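Local coordinates for probable arabinosyltransferase B (Mycobacterium tuberculosis H37Rv, PDB 7BVF), which transfers arabinose units in the polymerization of the arabinan of mycobacterial arabinogalactan, a step of cell wall biogenesis at the membrane, at residues 277-282 with 383-388; 286-291 with 353-358; 786-791 with 856-861; 878-883 with 927-932. One frame throughout, in Å; residues are numbered along the deposited sequence.

Contact 1. Residues 277-282 with 383-388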
loop_
_atom_site.group_PDB
_atom_site.type_symbol
_atom_site.label_atom_id
_atom_site.label_comp_id
_atom_site.label_asym_id
_atom_site.label_seq_id
_atom_site.Cartn_x
_atom_site.Cartn_y
_atom_site.Cartn_z
ATOM N N THR A 277 -28.993 38.706 7.451
ATOM C CA THR A 277 -29.850 37.570 7.160
ATOM C C THR A 277 -29.596 36.451 8.160
ATOM O O THR A 277 -28.539 36.375 8.796
ATOM C CB THR A 277 -29.623 37.069 5.729
ATOM O OG1 THR A 277 -29.428 38.192 4.863
ATOM C CG2 THR A 277 -30.827 36.289 5.234
ATOM N N LEU A 278 -30.598 35.581 8.295
ATOM C CA LEU A 278 -30.469 34.415 9.158
ATOM C C LEU A 278 -29.294 33.543 8.744
ATOM O O LEU A 278 -28.643 32.933 9.599
ATOM C CB LEU A 278 -31.766 33.610 9.133
ATOM C CG LEU A 278 -31.954 32.550 10.213
ATOM C CD1 LEU A 278 -32.064 33.192 11.582
ATOM C CD2 LEU A 278 -33.183 31.717 9.915
ATOM N N THR A 279 -28.999 33.478 7.445
ATOM C CA THR A 279 -27.836 32.724 6.991
ATOM C C THR A 279 -26.550 33.324 7.540
ATOM O O THR A 279 -25.661 32.596 8.001
ATOM C CB THR A 279 -27.798 32.689 5.465
ATOM O OG1 THR A 279 -29.063 32.246 4.966
ATOM C CG2 THR A 279 -26.732 31.736 4.993
ATOM N N ASP A 280 -26.437 34.653 7.508
ATOM C CA ASP A 280 -25.259 35.313 8.057
ATOM C C ASP A 280 -25.141 35.069 9.551
ATOM O O ASP A 280 -24.043 34.818 10.061
ATOM C CB ASP A 280 -25.317 36.809 7.768
ATOM C CG ASP A 280 -25.516 37.106 6.307
ATOM O OD1 ASP A 280 -24.868 36.436 5.480
ATOM O OD2 ASP A 280 -26.319 38.001 5.984
ATOM N N ALA A 281 -26.260 35.152 10.271
ATOM C CA ALA A 281 -26.232 34.887 11.706
ATOM C C ALA A 281 -25.746 33.472 11.991
ATOM O O ALA A 281 -24.891 33.257 12.861
ATOM C CB ALA A 281 -27.614 35.115 12.307
ATOM N N VAL A 282 -26.269 32.493 11.252
ATOM C CA VAL A 282 -25.874 31.104 11.469
ATOM C C VAL A 282 -24.393 30.914 11.179
ATOM O O VAL A 282 -23.683 30.241 11.933
ATOM C CB VAL A 282 -26.740 30.160 10.618
ATOM C CG1 VAL A 282 -26.161 28.762 10.633
ATOM C CG2 VAL A 282 -28.164 30.147 11.132
ATOM N N ALA A 383 -30.136 27.857 -2.269
ATOM C CA ALA A 383 -28.779 28.047 -2.771
ATOM C C ALA A 383 -27.887 28.703 -1.726
ATOM O O ALA A 383 -26.741 28.282 -1.525
ATOM C CB ALA A 383 -28.809 28.875 -4.051
ATOM N N TYR A 384 -28.397 29.727 -1.041
ATOM C CA TYR A 384 -27.615 30.370 0.008
ATOM C C TYR A 384 -27.356 29.416 1.164
ATOM O O TYR A 384 -26.247 29.382 1.711
ATOM C CB TYR A 384 -28.327 31.628 0.493
ATOM C CG TYR A 384 -28.055 32.822 -0.384
ATOM C CD1 TYR A 384 -27.044 33.714 -0.077
ATOM C CD2 TYR A 384 -28.795 33.043 -1.533
ATOM C CE1 TYR A 384 -26.785 34.797 -0.882
ATOM C CE2 TYR A 384 -28.542 34.124 -2.346
ATOM C CZ TYR A 384 -27.537 34.998 -2.016
ATOM O OH TYR A 384 -27.282 36.080 -2.820
ATOM N N TRP A 385 -28.356 28.619 1.539
ATOM C CA TRP A 385 -28.140 27.661 2.617
ATOM C C TRP A 385 -27.138 26.588 2.214
ATOM O O TRP A 385 -26.317 26.164 3.035
ATOM C CB TRP A 385 -29.466 27.042 3.040
ATOM C CG TRP A 385 -30.243 27.929 3.944
ATOM C CD1 TRP A 385 -31.327 28.681 3.618
ATOM C CD2 TRP A 385 -29.986 28.174 5.329
ATOM N NE1 TRP A 385 -31.769 29.376 4.715
ATOM C CE2 TRP A 385 -30.960 29.080 5.779
ATOM C CE3 TRP A 385 -29.026 27.712 6.233
ATOM C CZ2 TRP A 385 -31.005 29.533 7.092
ATOM C CZ3 TRP A 385 -29.072 28.161 7.531
ATOM C CH2 TRP A 385 -30.053 29.061 7.951
ATOM N N ALA A 386 -27.166 26.153 0.954
ATOM C CA ALA A 386 -26.196 25.167 0.492
ATOM C C ALA A 386 -24.786 25.729 0.526
ATOM O O ALA A 386 -23.855 25.056 0.981
ATOM C CB ALA A 386 -26.550 24.701 -0.916
ATOM N N ALA A 387 -24.609 26.963 0.052
ATOM C CA ALA A 387 -23.289 27.585 0.094
ATOM C C ALA A 387 -22.784 27.701 1.527
ATOM O O ALA A 387 -21.641 27.336 1.824
ATOM C CB ALA A 387 -23.333 28.956 -0.577
ATOM N N ALA A 388 -23.634 28.192 2.432
ATOM C CA ALA A 388 -23.230 28.352 3.827
ATOM C C ALA A 388 -22.827 27.021 4.444
ATOM O O ALA A 388 -21.770 26.909 5.079
ATOM C CB ALA A 388 -24.365 28.984 4.627
#
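The hydroxyl oxygen of Thr279 lies over one face of the Trp385 indole, displaced toward the rim of the ring, with OG1 3.8 Å from CE2 of Trp385. The methyl branch of the same threonine turns to another partner, its CG2 packing 3.6 Å from CB of Ala388. A chi1 of -52° divides Thr279 in this way: OG1 is held beside the backbone N while CG2 is swung beside the carbonyl carbon. Two aliphatic side chains meet the indole at its edge, near the ring plane. Leu278 CD2 stands 4.2 Å from CZ2 of Trp385, and Val282 CG2, one helical turn further on, approaches CH2 of Trp385 to 3.9 Å, crossing the indole at about a right angle.

Behind these groups, the two helical segments run almost parallel, at 11° to each other, with their axes 10.4 Å apart. Even the nearest CA atoms, those of Thr279 and Trp385, are 6.7 Å apart, so the gap is filled by side chains, chiefly the indole of Trp385 and Thr279. Trp362 of helix 353-369 touches both Thr279 and Ala388, and its NE1 is hydrogen-bonded to Asp280 OD1. The other carboxylate oxygen, Asp280 OD2, forms a salt bridge with Arg367 and takes weak bonds from N and OG1 of Thr277 at the N-cap position.

No hydrogen bond links the two segments directly. Their association within the membrane domain of GT-C type therefore probably rests on van der Waals packing around the indole and between Thr279 and Ala388, while Asp280, presumably ionised, finds its partners Trp362 and Arg367 on helix 353-369.

Contact 2. Residues 286-291 with 353-358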
loop_
_atom_site.group_PDB
_atom_site.type_symbol
_atom_site.label_atom_id
_atom_site.label_comp_id
_atom_site.label_asym_id
_atom_site.label_seq_id
_atom_site.Cartn_x
_atom_site.Cartn_y
_atom_site.Cartn_z
ATOM N N GLY A 286 -21.629 29.802 13.938
ATOM C CA GLY A 286 -20.914 28.557 13.735
ATOM C C GLY A 286 -19.431 28.715 13.495
ATOM O O GLY A 286 -18.702 27.724 13.591
ATOM N N PHE A 287 -18.971 29.919 13.160
ATOM C CA PHE A 287 -17.533 30.166 13.134
ATOM C C PHE A 287 -17.011 30.481 14.530
ATOM O O PHE A 287 -15.977 29.947 14.952
ATOM C CB PHE A 287 -17.206 31.311 12.173
ATOM C CG PHE A 287 -16.824 30.854 10.799
ATOM C CD1 PHE A 287 -15.586 30.301 10.559
ATOM C CD2 PHE A 287 -17.707 30.974 9.746
ATOM C CE1 PHE A 287 -15.241 29.877 9.300
ATOM C CE2 PHE A 287 -17.361 30.548 8.485
ATOM C CZ PHE A 287 -16.128 29.999 8.264
ATOM N N LEU A 288 -17.721 31.339 15.264
ATOM C CA LEU A 288 -17.261 31.725 16.593
ATOM C C LEU A 288 -17.311 30.564 17.575
ATOM O O LEU A 288 -16.493 30.505 18.495
ATOM C CB LEU A 288 -18.089 32.893 17.118
ATOM C CG LEU A 288 -17.910 34.224 16.393
ATOM C CD1 LEU A 288 -18.590 35.338 17.160
ATOM C CD2 LEU A 288 -16.442 34.532 16.194
ATOM N N LEU A 289 -18.256 29.641 17.408
ATOM C CA LEU A 289 -18.322 28.493 18.306
ATOM C C LEU A 289 -17.197 27.508 18.023
ATOM O O LEU A 289 -16.558 27.000 18.953
ATOM C CB LEU A 289 -19.681 27.814 18.169
ATOM C CG LEU A 289 -20.003 26.629 19.072
ATOM C CD1 LEU A 289 -20.246 27.091 20.493
ATOM C CD2 LEU A 289 -21.214 25.902 18.535
ATOM N N TRP A 290 -16.944 27.226 16.747
ATOM C CA TRP A 290 -15.881 26.306 16.374
ATOM C C TRP A 290 -14.502 26.866 16.668
ATOM O O TRP A 290 -13.561 26.089 16.848
ATOM C CB TRP A 290 -15.989 25.955 14.894
ATOM C CG TRP A 290 -15.177 24.776 14.496
ATOM C CD1 TRP A 290 -14.024 24.785 13.777
ATOM C CD2 TRP A 290 -15.457 23.405 14.787
ATOM N NE1 TRP A 290 -13.565 23.505 13.602
ATOM C CE2 TRP A 290 -14.430 22.639 14.214
ATOM C CE3 TRP A 290 -16.478 22.751 15.478
ATOM C CZ2 TRP A 290 -14.392 21.257 14.311
ATOM C CZ3 TRP A 290 -16.436 21.384 15.572
ATOM C CH2 TRP A 290 -15.403 20.650 14.993
ATOM N N HIS A 291 -14.347 28.188 16.711
ATOM C CA HIS A 291 -13.048 28.735 17.081
ATOM C C HIS A 291 -12.685 28.399 18.520
ATOM O O HIS A 291 -11.499 28.325 18.855
ATOM C CB HIS A 291 -13.028 30.247 16.873
ATOM C CG HIS A 291 -11.681 30.867 17.069
ATOM N ND1 HIS A 291 -11.394 31.705 18.124
ATOM C CD2 HIS A 291 -10.543 30.774 16.343
ATOM C CE1 HIS A 291 -10.137 32.101 18.040
ATOM N NE2 HIS A 291 -9.598 31.550 16.969
ATOM N N PRO A 353 -6.068 34.893 12.559
ATOM C CA PRO A 353 -6.092 35.009 11.092
ATOM C C PRO A 353 -6.950 33.962 10.410
ATOM O O PRO A 353 -7.634 34.278 9.432
ATOM C CB PRO A 353 -4.614 34.865 10.717
ATOM C CG PRO A 353 -3.903 35.426 11.866
ATOM C CD PRO A 353 -4.691 35.019 13.071
ATOM N N ASP A 354 -6.943 32.722 10.898
ATOM C CA ASP A 354 -7.742 31.673 10.279
ATOM C C ASP A 354 -9.234 31.859 10.513
ATOM O O ASP A 354 -10.038 31.214 9.834
ATOM C CB ASP A 354 -7.303 30.305 10.796
ATOM C CG ASP A 354 -6.023 29.821 10.147
ATOM O OD1 ASP A 354 -4.959 29.910 10.796
ATOM O OD2 ASP A 354 -6.080 29.349 8.991
ATOM N N LEU A 355 -9.624 32.708 11.460
ATOM C CA LEU A 355 -11.027 33.041 11.668
ATOM C C LEU A 355 -11.441 34.233 10.815
ATOM O O LEU A 355 -12.505 34.217 10.178
ATOM C CB LEU A 355 -11.280 33.331 13.149
ATOM C CG LEU A 355 -12.628 33.938 13.528
ATOM C CD1 LEU A 355 -13.713 32.895 13.457
ATOM C CD2 LEU A 355 -12.566 34.546 14.909
ATOM N N ALA A 356 -10.605 35.274 10.800
ATOM C CA ALA A 356 -10.871 36.419 9.939
ATOM C C ALA A 356 -10.907 36.015 8.473
ATOM O O ALA A 356 -11.705 36.555 7.702
ATOM C CB ALA A 356 -9.822 37.502 10.165
ATOM N N ALA A 357 -10.075 35.048 8.075
ATOM C CA ALA A 357 -10.085 34.593 6.692
ATOM C C ALA A 357 -11.409 33.936 6.333
ATOM O O ALA A 357 -11.958 34.195 5.261
ATOM C CB ALA A 357 -8.926 33.630 6.450
ATOM N N GLY A 358 -11.946 33.096 7.217
ATOM C CA GLY A 358 -13.221 32.460 6.929
ATOM C C GLY A 358 -14.372 33.446 6.904
ATOM O O GLY A 358 -15.270 33.350 6.059
#
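The imidazole of His291 carries Leu355 CD2 over one face, while His291 CD2 lies 4.2 Å from Leu355 CB. The phenyl ring of Phe287 is turned obliquely to its partners: CZ rests 4.0 Å from CA of Gly358, whose bare backbone allows the ring to come close to the helix. Leu355 is thus the centre of the contact, inserted between residues one turn apart on helix 278-293. Its CG is anti to the backbone N (chi1 169°), an extended course that carries both methyl groups across the gap. CD1 meets Phe287 CB at 4.0 Å, and CD2 comes to 4.1 Å from CD2 of Leu288, whose side chain crosses that of Leu355 at about a right angle. No hydrogen bond joins the two segments, which meet through apolar packing.

The two helical segments are close to antiparallel, with 164° between their directions and axes 10.7 Å apart. Beyond them, Phe287 stacks edge-to-face with Trp395 at the end of helix 381-395, and Trp290 NE1 is hydrogen-bonded to the Met396 carbonyl oxygen just past that helix. Helix 278-293, predicted to span the membrane, is in this way packed against helix 353-369 and tied to the end of helix 381-395.

Contact 3. Residues 786-791 with 856-861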
loop_
_atom_site.group_PDB
_atom_site.type_symbol
_atom_site.label_atom_id
_atom_site.label_comp_id
_atom_site.label_asym_id
_atom_site.label_seq_id
_atom_site.Cartn_x
_atom_site.Cartn_y
_atom_site.Cartn_z
ATOM N N VAL A 786 4.422 -21.882 43.118
ATOM C CA VAL A 786 4.826 -22.812 42.062
ATOM C C VAL A 786 4.656 -22.243 40.658
ATOM O O VAL A 786 3.602 -21.703 40.309
ATOM C CB VAL A 786 4.054 -24.141 42.200
ATOM C CG1 VAL A 786 2.561 -23.921 42.065
ATOM C CG2 VAL A 786 4.530 -25.137 41.162
ATOM N N GLY A 787 5.714 -22.343 39.850
ATOM C CA GLY A 787 5.743 -21.842 38.501
ATOM C C GLY A 787 6.606 -20.610 38.309
ATOM O O GLY A 787 7.171 -20.427 37.226
ATOM N N PHE A 788 6.727 -19.772 39.333
ATOM C CA PHE A 788 7.409 -18.489 39.244
ATOM C C PHE A 788 8.850 -18.603 39.728
ATOM O O PHE A 788 9.170 -19.411 40.601
ATOM C CB PHE A 788 6.668 -17.431 40.062
ATOM C CG PHE A 788 5.420 -16.916 39.404
ATOM C CD1 PHE A 788 4.300 -17.708 39.298
ATOM C CD2 PHE A 788 5.367 -15.633 38.901
ATOM C CE1 PHE A 788 3.160 -17.234 38.696
ATOM C CE2 PHE A 788 4.226 -15.156 38.304
ATOM C CZ PHE A 788 3.124 -15.959 38.200
ATOM N N THR A 789 9.716 -17.771 39.154
ATOM C CA THR A 789 11.143 -17.760 39.441
ATOM C C THR A 789 11.641 -16.328 39.320
ATOM O O THR A 789 11.073 -15.546 38.549
ATOM C CB THR A 789 11.908 -18.689 38.481
ATOM O OG1 THR A 789 13.314 -18.618 38.738
ATOM C CG2 THR A 789 11.641 -18.311 37.034
ATOM N N PRO A 790 12.678 -15.944 40.076
ATOM C CA PRO A 790 13.146 -14.548 40.001
ATOM C C PRO A 790 13.684 -14.146 38.638
ATOM O O PRO A 790 13.432 -13.023 38.189
ATOM C CB PRO A 790 14.234 -14.491 41.078
ATOM C CG PRO A 790 13.909 -15.581 42.007
ATOM C CD PRO A 790 13.331 -16.675 41.173
ATOM N N ASN A 791 14.429 -15.020 37.970
ATOM C CA ASN A 791 14.977 -14.716 36.648
ATOM C C ASN A 791 14.050 -15.190 35.533
ATOM O O ASN A 791 14.459 -15.909 34.627
ATOM C CB ASN A 791 16.358 -15.345 36.503
ATOM C CG ASN A 791 17.377 -14.741 37.439
ATOM O OD1 ASN A 791 17.499 -15.152 38.589
ATOM N ND2 ASN A 791 18.129 -13.772 36.944
ATOM N N SER A 856 1.366 -22.052 35.878
ATOM C CA SER A 856 1.905 -21.362 37.037
ATOM C C SER A 856 0.777 -20.836 37.922
ATOM O O SER A 856 -0.407 -21.027 37.642
ATOM C CB SER A 856 2.824 -20.230 36.595
ATOM O OG SER A 856 3.796 -20.709 35.685
ATOM N N THR A 857 1.162 -20.191 39.019
ATOM C CA THR A 857 0.231 -19.517 39.915
ATOM C C THR A 857 1.030 -18.752 40.956
ATOM O O THR A 857 2.145 -19.142 41.311
ATOM C CB THR A 857 -0.731 -20.494 40.604
ATOM O OG1 THR A 857 -1.755 -19.758 41.284
ATOM C CG2 THR A 857 -0.001 -21.355 41.612
ATOM N N LEU A 858 0.452 -17.651 41.427
ATOM C CA LEU A 858 1.089 -16.831 42.448
ATOM C C LEU A 858 0.022 -16.031 43.169
ATOM O O LEU A 858 -0.829 -15.408 42.524
ATOM C CB LEU A 858 2.144 -15.902 41.836
ATOM C CG LEU A 858 2.817 -14.863 42.728
ATOM C CD1 LEU A 858 4.300 -14.826 42.461
ATOM C CD2 LEU A 858 2.223 -13.502 42.457
ATOM N N VAL A 859 0.073 -16.056 44.497
ATOM C CA VAL A 859 -0.823 -15.300 45.365
ATOM C C VAL A 859 0.070 -14.598 46.379
ATOM O O VAL A 859 0.605 -15.237 47.291
ATOM C CB VAL A 859 -1.854 -16.191 46.060
ATOM C CG1 VAL A 859 -2.612 -15.403 47.094
ATOM C CG2 VAL A 859 -2.805 -16.781 45.046
ATOM N N SER A 860 0.236 -13.288 46.229
ATOM C CA SER A 860 1.186 -12.542 47.036
ATOM C C SER A 860 0.704 -12.425 48.480
ATOM O O SER A 860 -0.332 -12.965 48.872
ATOM C CB SER A 860 1.409 -11.162 46.432
ATOM O OG SER A 860 1.822 -10.245 47.423
ATOM N N ALA A 861 1.482 -11.713 49.284
ATOM C CA ALA A 861 1.132 -11.449 50.670
ATOM C C ALA A 861 0.253 -10.209 50.765
ATOM O O ALA A 861 0.170 -9.404 49.837
ATOM C CB ALA A 861 2.387 -11.266 51.518
#
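Phe788 lays one face of its ring over the CB of Leu858 in a CH-pi contact, with CB 3.7 Å from the ring centroid and 18° off the ring normal. The leucine continues along the ring, its CD1 reaching 3.8 Å from CD2 of Phe788, so the two side chains overlap while crossing at about a right angle. Near another part of the ring, Ser856 CB comes to 3.7 Å from CE1 of Phe788.

The backbones meet just before the phenylalanine. Thr857 N donates a weak, bent hydrogen bond to Val786 O (3.1 Å, 133° at the hydrogen). Gly787 follows with a positive phi of 108° and, having no side chain, passes with its CA 3.6 Å from OG of Ser856. Beside this bond, Val786 CG1 touches Thr857 CG2 at 3.7 Å.

The loop at 786-791 covers a strand that leads away from the calcium site. The Ser856 backbone is hydrogen-bonded to Asp952, one of the residues that bind the ion together with Ser954 and Asp959. Strand 858-859 then pairs antiparallel with strand 945-950, and Phe788 is enclosed further by Ala950 of that strand and by Ala845 of strand 845-846.

Contact 4. Residues 878-883 with 927-932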
loop_
_atom_site.group_PDB
_atom_site.type_symbol
_atom_site.label_atom_id
_atom_site.label_comp_id
_atom_site.label_asym_id
_atom_site.label_seq_id
_atom_site.Cartn_x
_atom_site.Cartn_y
_atom_site.Cartn_z
ATOM N N THR A 878 4.072 -2.733 38.346
ATOM C CA THR A 878 4.872 -2.777 37.129
ATOM C C THR A 878 5.016 -4.225 36.676
ATOM O O THR A 878 5.540 -5.060 37.418
ATOM C CB THR A 878 6.241 -2.148 37.365
ATOM O OG1 THR A 878 6.074 -0.862 37.970
ATOM C CG2 THR A 878 6.979 -1.979 36.056
ATOM N N ALA A 879 4.562 -4.524 35.461
ATOM C CA ALA A 879 4.506 -5.902 34.999
ATOM C C ALA A 879 4.758 -5.970 33.502
ATOM O O ALA A 879 4.519 -5.009 32.772
ATOM C CB ALA A 879 3.155 -6.538 35.324
ATOM N N ALA A 880 5.240 -7.127 33.057
ATOM C CA ALA A 880 5.443 -7.444 31.653
ATOM C C ALA A 880 4.729 -8.745 31.317
ATOM O O ALA A 880 4.211 -9.439 32.192
ATOM C CB ALA A 880 6.930 -7.560 31.318
ATOM N N GLY A 881 4.703 -9.074 30.038
ATOM C CA GLY A 881 4.112 -10.311 29.574
ATOM C C GLY A 881 2.768 -10.084 28.910
ATOM O O GLY A 881 2.373 -8.961 28.593
ATOM N N LYS A 882 2.057 -11.188 28.703
ATOM C CA LYS A 882 0.739 -11.171 28.076
ATOM C C LYS A 882 -0.320 -11.074 29.168
ATOM O O LYS A 882 -0.559 -12.040 29.896
ATOM C CB LYS A 882 0.541 -12.422 27.227
ATOM C CG LYS A 882 -0.630 -12.348 26.277
ATOM C CD LYS A 882 -0.408 -13.242 25.074
ATOM C CE LYS A 882 0.861 -12.857 24.337
ATOM N NZ LYS A 882 1.059 -13.661 23.100
ATOM N N ILE A 883 -0.957 -9.910 29.285
ATOM C CA ILE A 883 -1.898 -9.631 30.360
ATOM C C ILE A 883 -3.192 -9.095 29.763
ATOM O O ILE A 883 -3.187 -8.405 28.740
ATOM C CB ILE A 883 -1.301 -8.634 31.382
ATOM C CG1 ILE A 883 0.064 -9.125 31.860
ATOM C CG2 ILE A 883 -2.223 -8.443 32.567
ATOM C CD1 ILE A 883 0.754 -8.198 32.809
ATOM N N LYS A 927 5.488 -7.396 25.445
ATOM C CA LYS A 927 6.778 -7.409 26.141
ATOM C C LYS A 927 7.260 -5.969 26.303
ATOM O O LYS A 927 8.094 -5.496 25.530
ATOM C CB LYS A 927 7.758 -8.256 25.358
ATOM C CG LYS A 927 7.578 -8.094 23.855
ATOM C CD LYS A 927 8.546 -8.935 23.052
ATOM C CE LYS A 927 7.980 -10.309 22.765
ATOM N NZ LYS A 927 8.798 -11.020 21.745
ATOM N N ALA A 928 6.756 -5.269 27.323
ATOM C CA ALA A 928 7.032 -3.841 27.369
ATOM C C ALA A 928 7.220 -3.221 28.749
ATOM O O ALA A 928 7.427 -2.007 28.802
ATOM C CB ALA A 928 5.913 -3.096 26.626
ATOM N N TRP A 929 7.171 -3.965 29.850
ATOM C CA TRP A 929 7.313 -3.376 31.186
ATOM C C TRP A 929 6.352 -2.195 31.369
ATOM O O TRP A 929 6.754 -1.040 31.474
ATOM C CB TRP A 929 8.755 -2.934 31.437
ATOM C CG TRP A 929 9.687 -4.002 31.901
ATOM C CD1 TRP A 929 10.912 -4.285 31.387
ATOM C CD2 TRP A 929 9.490 -4.911 32.988
ATOM N NE1 TRP A 929 11.488 -5.319 32.074
ATOM C CE2 TRP A 929 10.633 -5.722 33.063
ATOM C CE3 TRP A 929 8.455 -5.122 33.902
ATOM C CZ2 TRP A 929 10.770 -6.726 34.011
ATOM C CZ3 TRP A 929 8.594 -6.116 34.838
ATOM C CH2 TRP A 929 9.740 -6.905 34.887
ATOM N N ARG A 930 5.059 -2.512 31.387
ATOM C CA ARG A 930 4.033 -1.550 31.013
ATOM C C ARG A 930 3.324 -0.853 32.165
ATOM O O ARG A 930 2.476 0.004 31.898
ATOM C CB ARG A 930 2.986 -2.232 30.135
ATOM C CG ARG A 930 2.050 -3.121 30.900
ATOM C CD ARG A 930 1.228 -3.905 29.937
ATOM N NE ARG A 930 2.098 -4.585 28.994
ATOM C CZ ARG A 930 2.229 -5.898 28.931
ATOM N NH1 ARG A 930 1.538 -6.670 29.751
ATOM N NH2 ARG A 930 3.045 -6.436 28.047
ATOM N N ASN A 931 3.620 -1.173 33.425
ATOM C CA ASN A 931 3.151 -0.357 34.549
ATOM C C ASN A 931 1.617 -0.296 34.621
ATOM O O ASN A 931 0.994 0.731 34.359
ATOM C CB ASN A 931 3.761 1.047 34.446
ATOM C CG ASN A 931 3.634 1.836 35.716
ATOM O OD1 ASN A 931 2.548 1.979 36.260
ATOM N ND2 ASN A 931 4.748 2.365 36.194
ATOM N N LEU A 932 1.022 -1.442 34.956
ATOM C CA LEU A 932 -0.422 -1.541 35.157
ATOM C C LEU A 932 -0.870 -0.635 36.301
ATOM O O LEU A 932 -0.127 -0.400 37.254
ATOM C CB LEU A 932 -0.798 -2.977 35.508
ATOM C CG LEU A 932 -0.283 -4.125 34.646
ATOM C CD1 LEU A 932 -0.684 -5.444 35.272
ATOM C CD2 LEU A 932 -0.782 -4.031 33.245
#
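Residues 927-932 run antiparallel along strand 874-881 with an irregular backbone, anchored by a nearly straight hydrogen bond from Arg930 N to Ala879 O (2.9 Å, 160°). They lead into strand 932-935, an outermost strand of an antiparallel sheet in the C-terminal domain, whose family belongs to the galactose-binding-domain-like clan. Trp929 and Asn931, flanking the bonded arginine, both have left-handed backbone angles, consistent with the lack of regular strand pairing here.

Side chains fill both sides of this junction. The Trp929 indole presents one face to Ala880, whose CB makes a CH-pi contact 4.1 Å from the centroid of the six-membered ring. Leu932 CD1 packs 4.0 Å from Ala879 CB and meets Ile883 CD1 tip to tip, also at 4.0 Å. Thr878 OG1 is hydrogen-bonded to Arg967 on the adjacent strand 961-967.

The Arg930 side chain runs back along the strand, Ala880 CA over one face of its guanidinium. Bent at chi3 (53°), it passes Ile883 in the opposite direction, with NH1 3.5 Å from Ile883 CD1. Asp920 lies against this buried arginine, and Gln925 O takes a weak bond from NH2. At the tip of the side chain, NH1 and NH2 both bond to the carbonyl O of Gly881 at 2.7 Å. That oxygen lies in the guanidinium plane, whereas only NH2 lies in the carbonyl plane, NH1 standing 37° out of it.

How the contacts relate
The four contacts form two pairs in separate parts of the chain. Contacts 1 and 2, with centres 15 Å apart, lie in the membrane domain and share helix 278-293, which near its own N-terminal end packs on helix 381-395 and further along on helix 353-369. Contact 2 falls within the stretch of chain that contact 1 spans. Contacts 3 and 4 follow later, in series, in the C-terminal domain; their centres are 16 Å apart, and strand 845-846, which flanks contact 3, belongs to the same antiparallel sheet as contact 4. Between the pairs, centres are 45 to 69 Å apart. The first pair thus joins helices of the membrane part, the second joins loops to strands in the domain that holds the calcium ion.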